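Local coordinates for beta-lactamase-like protein (Koribacter versatilis, PDB 6B9V), which probably hydrolyses the diphosphate bond of reactive FAD photoproducts, as a manganese-bound diphosphatase of the PhnP family with a metallo-beta-lactamase-like fold, at residues I74-T77 with H83-G86; V115-F120 with V136-V141. One frame throughout, in Å; residues are numbered along the deposited sequence.

Contact 1 of 2, residues I74-T77 with H83-G86. With MN (manganese (II) ion), chain C.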
ATOM      1  N   ILE A  74      -4.275  17.645   2.496  1.00 19.88           N
ATOM      2  CA  ILE A  74      -4.562  16.353   3.105  1.00 21.87           C
ATOM      3  C   ILE A  74      -4.923  16.560   4.569  1.00 21.19           C
ATOM      4  O   ILE A  74      -4.233  17.279   5.300  1.00 19.70           O
ATOM      5  CB  ILE A  74      -3.359  15.388   2.991  1.00 20.21           C
ATOM      6  CG1 ILE A  74      -2.999  15.184   1.514  1.00 19.57           C
ATOM      7  CG2 ILE A  74      -3.662  14.054   3.711  1.00 21.11           C
ATOM      8  CD1 ILE A  74      -1.743  14.393   1.271  1.00 21.70           C
ATOM      9  N   VAL A  75      -6.013  15.937   4.990  1.00 19.31           N
ATOM     10  CA  VAL A  75      -6.499  16.066   6.361  1.00 17.19           C
ATOM     11  C   VAL A  75      -6.544  14.681   7.013  1.00 14.47           C
ATOM     12  O   VAL A  75      -7.074  13.747   6.413  1.00 16.72           O
ATOM     13  CB  VAL A  75      -7.903  16.708   6.392  1.00 20.21           C
ATOM     14  CG1 VAL A  75      -8.407  16.821   7.828  1.00 23.73           C
ATOM     15  CG2 VAL A  75      -7.864  18.092   5.758  1.00 19.18           C
ATOM     16  N   TYR A  76      -5.998  14.545   8.223  1.00 14.99           N
ATOM     17  CA  TYR A  76      -5.980  13.249   8.905  1.00 14.77           C
ATOM     18  C   TYR A  76      -6.999  13.111  10.037  1.00 14.05           C
ATOM     19  O   TYR A  76      -7.154  14.023  10.858  1.00 17.57           O
ATOM     20  CB  TYR A  76      -4.580  12.971   9.471  1.00 16.03           C
ATOM     21  CG  TYR A  76      -3.598  12.601   8.378  1.00 18.79           C
ATOM     22  CD1 TYR A  76      -2.809  13.571   7.772  1.00 15.91           C
ATOM     23  CD2 TYR A  76      -3.484  11.292   7.939  1.00 16.50           C
ATOM     24  CE1 TYR A  76      -1.912  13.242   6.754  1.00 18.12           C
ATOM     25  CE2 TYR A  76      -2.605  10.950   6.923  1.00 13.64           C
ATOM     26  CZ  TYR A  76      -1.806  11.933   6.343  1.00 18.21           C
ATOM     27  OH  TYR A  76      -0.922  11.606   5.326  1.00 16.53           O
ATOM     28  N   THR A  77      -7.659  11.951  10.096  1.00 14.88           N
ATOM     29  CA  THR A  77      -8.508  11.621  11.251  1.00 18.29           C
ATOM     30  C   THR A  77      -7.667  11.167  12.463  1.00 17.35           C
ATOM     31  O   THR A  77      -7.923  11.588  13.603  1.00 16.80           O
ATOM     32  CB  THR A  77      -9.534  10.513  10.904  1.00 15.70           C
ATOM     33  OG1 THR A  77      -8.839   9.335  10.479  1.00 15.88           O
ATOM     34  CG2 THR A  77     -10.488  10.975   9.805  1.00 16.66           C
ATOM     35  N   HIS A  83      -4.595   4.379   7.944  1.00 14.06           N
ATOM     36  CA  HIS A  83      -4.950   5.760   7.608  1.00 15.97           C
ATOM     37  C   HIS A  83      -3.741   6.613   7.208  1.00 13.08           C
ATOM     38  O   HIS A  83      -3.907   7.739   6.747  1.00 13.39           O
ATOM     39  CB  HIS A  83      -5.681   6.408   8.800  1.00 13.52           C
ATOM     40  CG  HIS A  83      -6.929   5.674   9.188  1.00 13.66           C
ATOM     41  ND1 HIS A  83      -8.183   6.073   8.771  1.00 14.93           N
ATOM     42  CD2 HIS A  83      -7.109   4.520   9.877  1.00 17.49           C
ATOM     43  CE1 HIS A  83      -9.083   5.211   9.212  1.00 15.38           C
ATOM     44  NE2 HIS A  83      -8.460   4.269   9.898  1.00 20.61           N
ATOM     45  N   ILE A  84      -2.533   6.086   7.387  1.00 12.59           N
ATOM     46  CA  ILE A  84      -1.326   6.890   7.108  1.00 11.69           C
ATOM     47  C   ILE A  84      -0.303   6.245   6.167  1.00 17.35           C
ATOM     48  O   ILE A  84       0.481   6.976   5.550  1.00 16.37           O
ATOM     49  CB  ILE A  84      -0.559   7.285   8.411  1.00 13.44           C
ATOM     50  CG1 ILE A  84       0.105   6.069   9.073  1.00 15.47           C
ATOM     51  CG2 ILE A  84      -1.475   8.041   9.386  1.00 14.13           C
ATOM     52  CD1 ILE A  84       1.176   6.426  10.112  1.00 18.54           C
ATOM     53  N   LEU A  85      -0.290   4.916   6.027  1.00 16.29           N
ATOM     54  CA  LEU A  85       0.868   4.315   5.316  1.00 17.43           C
ATOM     55  C   LEU A  85       1.024   4.742   3.843  1.00 19.32           C
ATOM     56  O   LEU A  85       2.121   4.609   3.271  1.00 23.00           O
ATOM     57  CB  LEU A  85       0.816   2.785   5.393  1.00 15.31           C
ATOM     58  CG  LEU A  85       1.316   2.218   6.724  1.00 19.92           C
ATOM     59  CD1 LEU A  85       1.275   0.694   6.750  1.00 22.60           C
ATOM     60  CD2 LEU A  85       2.715   2.739   7.099  1.00 24.63           C
ATOM     61  N   GLY A  86      -0.030   5.284   3.234  1.00 17.43           N
ATOM     62  CA  GLY A  86       0.033   5.719   1.836  1.00 16.77           C
ATOM     63  C   GLY A  86       0.729   7.055   1.560  1.00 16.59           C
ATOM     64  O   GLY A  86       0.866   7.517   0.389  1.00 17.74           O
TER
HETATM   65 MN    MN C 301      -9.138   2.393  10.777  1.00 14.95          MN
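Tyr76 and His83 both carry CG opposite their own carbonyl carbon (chi1 -74° and -59°), and these rotations send the phenol ring beside the backbone of His83 and the imidazole toward Thr77. The tyrosine ring presents its edge: CE2 lies 3.5 Å from His83 O, with the carbonyl oxygen close to the ring plane, an aromatic C-H approach to oxygen. The same CE2 is 4.0 Å from Ile84 CG2; this methyl makes the apolar contact, and the tyrosine and isoleucine side chains cross at about a right angle. No hydrogen bond joins the two segments directly. Thr77 OG1 stands 3.7 Å from His83 ND1, its side chain likewise crossing that of the histidine at roughly a right angle. What couples the two atoms is the second-shell Asp54, whose OD2 is hydrogen-bonded to both and fixes the imidazole through ND1, an arrangement expected to make the ring a stronger donor to the metal. Across the ring from ND1, His83 NE2 binds manganese at 2.2 Å. Asp82, Asp178 and His231 are further protein ligands of this ion. The buried Tyr76 OH is hydrogen-bonded to Thr55 OG1, outside the two segments. The strand 73-75 leads through Tyr76 and Thr77 into the metal-binding turn, and helix 81-84 brings His83 back against it. This is the HxHxDH motif of the metallo-beta-lactamase fold, here His78, His80, Asp82 and His83, at the dinuclear manganese site.

Contact 2 of 2, residues V115-F120 with V136-V141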
ATOM      1  N   VAL A 115       3.027  10.632  15.236  1.00 21.17           N
ATOM      2  CA  VAL A 115       3.188   9.356  14.538  1.00 22.64           C
ATOM      3  C   VAL A 115       3.716   9.535  13.104  1.00 21.86           C
ATOM      4  O   VAL A 115       4.621   8.810  12.674  1.00 18.97           O
ATOM      5  CB  VAL A 115       1.852   8.566  14.502  1.00 25.26           C
ATOM      6  CG1 VAL A 115       2.001   7.298  13.669  1.00 24.20           C
ATOM      7  CG2 VAL A 115       1.384   8.246  15.926  1.00 27.01           C
ATOM      8  N   LEU A 116       3.157  10.486  12.362  1.00 17.82           N
ATOM      9  CA  LEU A 116       3.617  10.746  10.991  1.00 22.60           C
ATOM     10  C   LEU A 116       5.102  11.123  10.913  1.00 25.13           C
ATOM     11  O   LEU A 116       5.844  10.600  10.065  1.00 20.72           O
ATOM     12  CB  LEU A 116       2.791  11.858  10.332  1.00 19.51           C
ATOM     13  CG  LEU A 116       1.351  11.529   9.923  1.00 24.09           C
ATOM     14  CD1 LEU A 116       0.634  12.799   9.481  1.00 22.89           C
ATOM     15  CD2 LEU A 116       1.310  10.485   8.804  1.00 23.52           C
ATOM     16  N   LYS A 117       5.537  12.034  11.778  1.00 21.51           N
ATOM     17  CA  LYS A 117       6.930  12.466  11.750  1.00 28.01           C
ATOM     18  C   LYS A 117       7.854  11.330  12.165  1.00 29.60           C
ATOM     19  O   LYS A 117       8.989  11.237  11.678  1.00 26.75           O
ATOM     20  CB  LYS A 117       7.148  13.681  12.654  1.00 23.89           C
ATOM     21  CG  LYS A 117       6.485  14.939  12.118  1.00 34.69           C
ATOM     22  CD  LYS A 117       6.838  16.146  12.969  1.00 46.94           C
ATOM     23  CE  LYS A 117       6.433  17.437  12.276  1.00 52.85           C
ATOM     24  NZ  LYS A 117       6.721  18.628  13.120  1.00 54.26           N
ATOM     25  N   HIS A 118       7.378  10.469  13.061  1.00 23.05           N
ATOM     26  CA  HIS A 118       8.204   9.336  13.471  1.00 24.79           C
ATOM     27  C   HIS A 118       8.332   8.294  12.352  1.00 29.83           C
ATOM     28  O   HIS A 118       9.441   7.942  11.929  1.00 28.68           O
ATOM     29  CB  HIS A 118       7.627   8.696  14.738  1.00 28.50           C
ATOM     30  CG  HIS A 118       8.324   7.440  15.151  1.00 30.31           C
ATOM     31  ND1 HIS A 118       9.483   7.443  15.893  1.00 29.86           N
ATOM     32  CD2 HIS A 118       8.027   6.139  14.918  1.00 31.97           C
ATOM     33  CE1 HIS A 118       9.868   6.197  16.109  1.00 37.34           C
ATOM     34  NE2 HIS A 118       9.001   5.387  15.527  1.00 35.23           N
ATOM     35  N   VAL A 119       7.190   7.818  11.863  1.00 25.56           N
ATOM     36  CA  VAL A 119       7.147   6.784  10.840  1.00 23.16           C
ATOM     37  C   VAL A 119       7.785   7.256   9.539  1.00 25.89           C
ATOM     38  O   VAL A 119       8.516   6.506   8.895  1.00 26.49           O
ATOM     39  CB  VAL A 119       5.701   6.332  10.552  1.00 24.39           C
ATOM     40  CG1 VAL A 119       5.646   5.422   9.327  1.00 27.10           C
ATOM     41  CG2 VAL A 119       5.108   5.621  11.766  1.00 24.19           C
ATOM     42  N   PHE A 120       7.508   8.496   9.153  1.00 20.48           N
ATOM     43  CA  PHE A 120       7.997   9.009   7.880  1.00 23.97           C
ATOM     44  C   PHE A 120       9.078  10.042   8.112  1.00 29.44           C
ATOM     45  O   PHE A 120       9.129  11.066   7.432  1.00 28.59           O
ATOM     46  CB  PHE A 120       6.856   9.599   7.051  1.00 25.17           C
ATOM     47  CG  PHE A 120       5.895   8.563   6.536  1.00 21.38           C
ATOM     48  CD1 PHE A 120       6.275   7.700   5.512  1.00 25.05           C
ATOM     49  CD2 PHE A 120       4.631   8.434   7.085  1.00 18.07           C
ATOM     50  CE1 PHE A 120       5.404   6.735   5.037  1.00 29.85           C
ATOM     51  CE2 PHE A 120       3.753   7.470   6.615  1.00 21.82           C
ATOM     52  CZ  PHE A 120       4.138   6.622   5.588  1.00 24.40           C
ATOM     53  N   VAL A 136       6.147  18.325   1.341  1.00 38.12           N
ATOM     54  CA  VAL A 136       4.972  18.405   2.209  1.00 40.67           C
ATOM     55  C   VAL A 136       5.261  19.226   3.466  1.00 44.34           C
ATOM     56  O   VAL A 136       6.404  19.293   3.923  1.00 46.89           O
ATOM     57  CB  VAL A 136       4.471  16.999   2.621  1.00 37.42           C
ATOM     58  CG1 VAL A 136       4.225  16.150   1.389  1.00 34.51           C
ATOM     59  CG2 VAL A 136       5.469  16.322   3.548  1.00 41.59           C
ATOM     60  N   GLU A 137       4.230  19.862   4.018  1.00 36.57           N
ATOM     61  CA  GLU A 137       4.399  20.661   5.232  1.00 35.43           C
ATOM     62  C   GLU A 137       3.288  20.372   6.230  1.00 34.89           C
ATOM     63  O   GLU A 137       2.128  20.273   5.844  1.00 37.14           O
ATOM     64  CB  GLU A 137       4.425  22.157   4.901  1.00 39.59           C
ATOM     65  CG  GLU A 137       3.185  22.642   4.165  1.00 47.57           C
ATOM     66  CD  GLU A 137       3.205  24.130   3.889  1.00 55.98           C
ATOM     67  OE1 GLU A 137       4.273  24.754   4.065  1.00 59.69           O
ATOM     68  OE2 GLU A 137       2.148  24.674   3.501  1.00 56.57           O
ATOM     69  N   MET A 138       3.643  20.250   7.509  1.00 33.60           N
ATOM     70  CA  MET A 138       2.670  19.942   8.563  1.00 34.60           C
ATOM     71  C   MET A 138       1.980  21.168   9.167  1.00 34.60           C
ATOM     72  O   MET A 138       2.616  22.168   9.498  1.00 34.57           O
ATOM     73  CB  MET A 138       3.345  19.164   9.699  1.00 38.40           C
ATOM     74  CG  MET A 138       3.588  17.692   9.433  1.00 47.89           C
ATOM     75  SD  MET A 138       2.090  16.694   9.564  1.00 61.37           S
ATOM     76  CE  MET A 138       1.164  17.585  10.812  1.00 55.33           C
ATOM     77  N   HIS A 139       0.669  21.051   9.351  1.00 33.26           N
ATOM     78  CA  HIS A 139      -0.151  22.052  10.014  1.00 32.89           C
ATOM     79  C   HIS A 139      -0.951  21.394  11.151  1.00 35.30           C
ATOM     80  O   HIS A 139      -1.588  20.336  10.968  1.00 27.75           O
ATOM     81  CB  HIS A 139      -1.107  22.726   9.022  1.00 34.42           C
ATOM     82  CG  HIS A 139      -0.423  23.437   7.892  1.00 32.41           C
ATOM     83  ND1 HIS A 139      -0.239  24.802   7.875  1.00 39.89           N
ATOM     84  CD2 HIS A 139       0.103  22.973   6.734  1.00 37.22           C
ATOM     85  CE1 HIS A 139       0.379  25.149   6.758  1.00 44.58           C
ATOM     86  NE2 HIS A 139       0.601  24.057   6.049  1.00 42.39           N
ATOM     87  N   ARG A 140      -0.926  22.029  12.318  1.00 35.04           N
ATOM     88  CA  ARG A 140      -1.573  21.473  13.505  1.00 33.73           C
ATOM     89  C   ARG A 140      -3.079  21.738  13.553  1.00 33.26           C
ATOM     90  O   ARG A 140      -3.533  22.869  13.403  1.00 39.70           O
ATOM     91  CB  ARG A 140      -0.919  22.031  14.770  1.00 29.26           C
ATOM     92  CG  ARG A 140      -1.593  21.606  16.075  1.00 33.93           C
ATOM     93  CD  ARG A 140      -1.265  20.163  16.436  1.00 35.25           C
ATOM     94  NE  ARG A 140       0.176  19.925  16.458  1.00 34.77           N
ATOM     95  CZ  ARG A 140       0.946  20.084  17.530  1.00 38.57           C
ATOM     96  NH1 ARG A 140       0.418  20.484  18.678  1.00 44.88           N
ATOM     97  NH2 ARG A 140       2.245  19.844  17.454  1.00 36.75           N
ATOM     98  N   VAL A 141      -3.845  20.678  13.781  1.00 26.64           N
ATOM     99  CA  VAL A 141      -5.284  20.780  13.961  1.00 26.23           C
ATOM    100  C   VAL A 141      -5.651  20.698  15.443  1.00 34.51           C
ATOM    101  O   VAL A 141      -5.291  19.741  16.126  1.00 30.67           O
ATOM    102  CB  VAL A 141      -6.040  19.658  13.219  1.00 29.24           C
ATOM    103  CG1 VAL A 141      -7.545  19.823  13.391  1.00 36.41           C
ATOM    104  CG2 VAL A 141      -5.671  19.629  11.736  1.00 27.37           C
TER
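Met138 of strand 136-140 meets helix 110-119 at two neighbouring residues, Leu116 on the buried side and Lys117 on the exposed one. On the inner side the sulfur is the touching atom: SD of Met138 lies 4.2 Å from Leu116 CD1. With CG opposite the carbonyl carbon (chi1 -78°), CG and SD of Met138 advance toward the helix, and the bends at chi2 (-76°) and chi3 turn the terminal CE back toward the strand. Around this pair the packing closes further, because Ala108 of the adjacent strand 104-108 and Phe124 also touch Met138, while the buried Leu116 is backed by Tyr76 and Ile84. The outer side differs in its surroundings rather than in distance. Lys117 is exposed and runs out as an extended chain past Met138, and its CE is 4.0 Å from Met138 CG, an aliphatic contact one carbon short of the charged NZ. That end, NZ, makes a salt bridge with Glu113, which also pairs with Arg140; a single carboxylate thereby serves two cations and probably offsets their like charges, Lys117 NZ and Arg140 NH2 being 6.3 Å apart. With 111 Å² buried in total, the two segments are modestly joined. The arrangement is helix-on-sheet packing: helix 110-119 follows strand 104-108 and leads to the parallel strand 136-140 beside it, a right-handed beta-alpha-beta crossover at the border of one sheet of the alpha-beta/beta-alpha sandwich.

Contact 1 is core and contact 2 reaches the surface, yet they share a wall: helix 110-119 packs against Ile84 with Leu116 CD2 3.7 Å from Ile84 CB, and Phe120 CE2 lies 3.5 Å from Ile84 O. Their strands, 73-75 and 136-140, belong to one sheet with strand 104-108 between them, so the helix spans from the metal-site loop to strand 136-140, one edge of the sheet within this chain. Chemistry follows position. At 74-77 with 83-86, buried polar groups converge on Asp54 and manganese; at 115-120 with 136-141, apolar packing gives way outward to salt bridges around Glu113. The centres are about 10 Å apart.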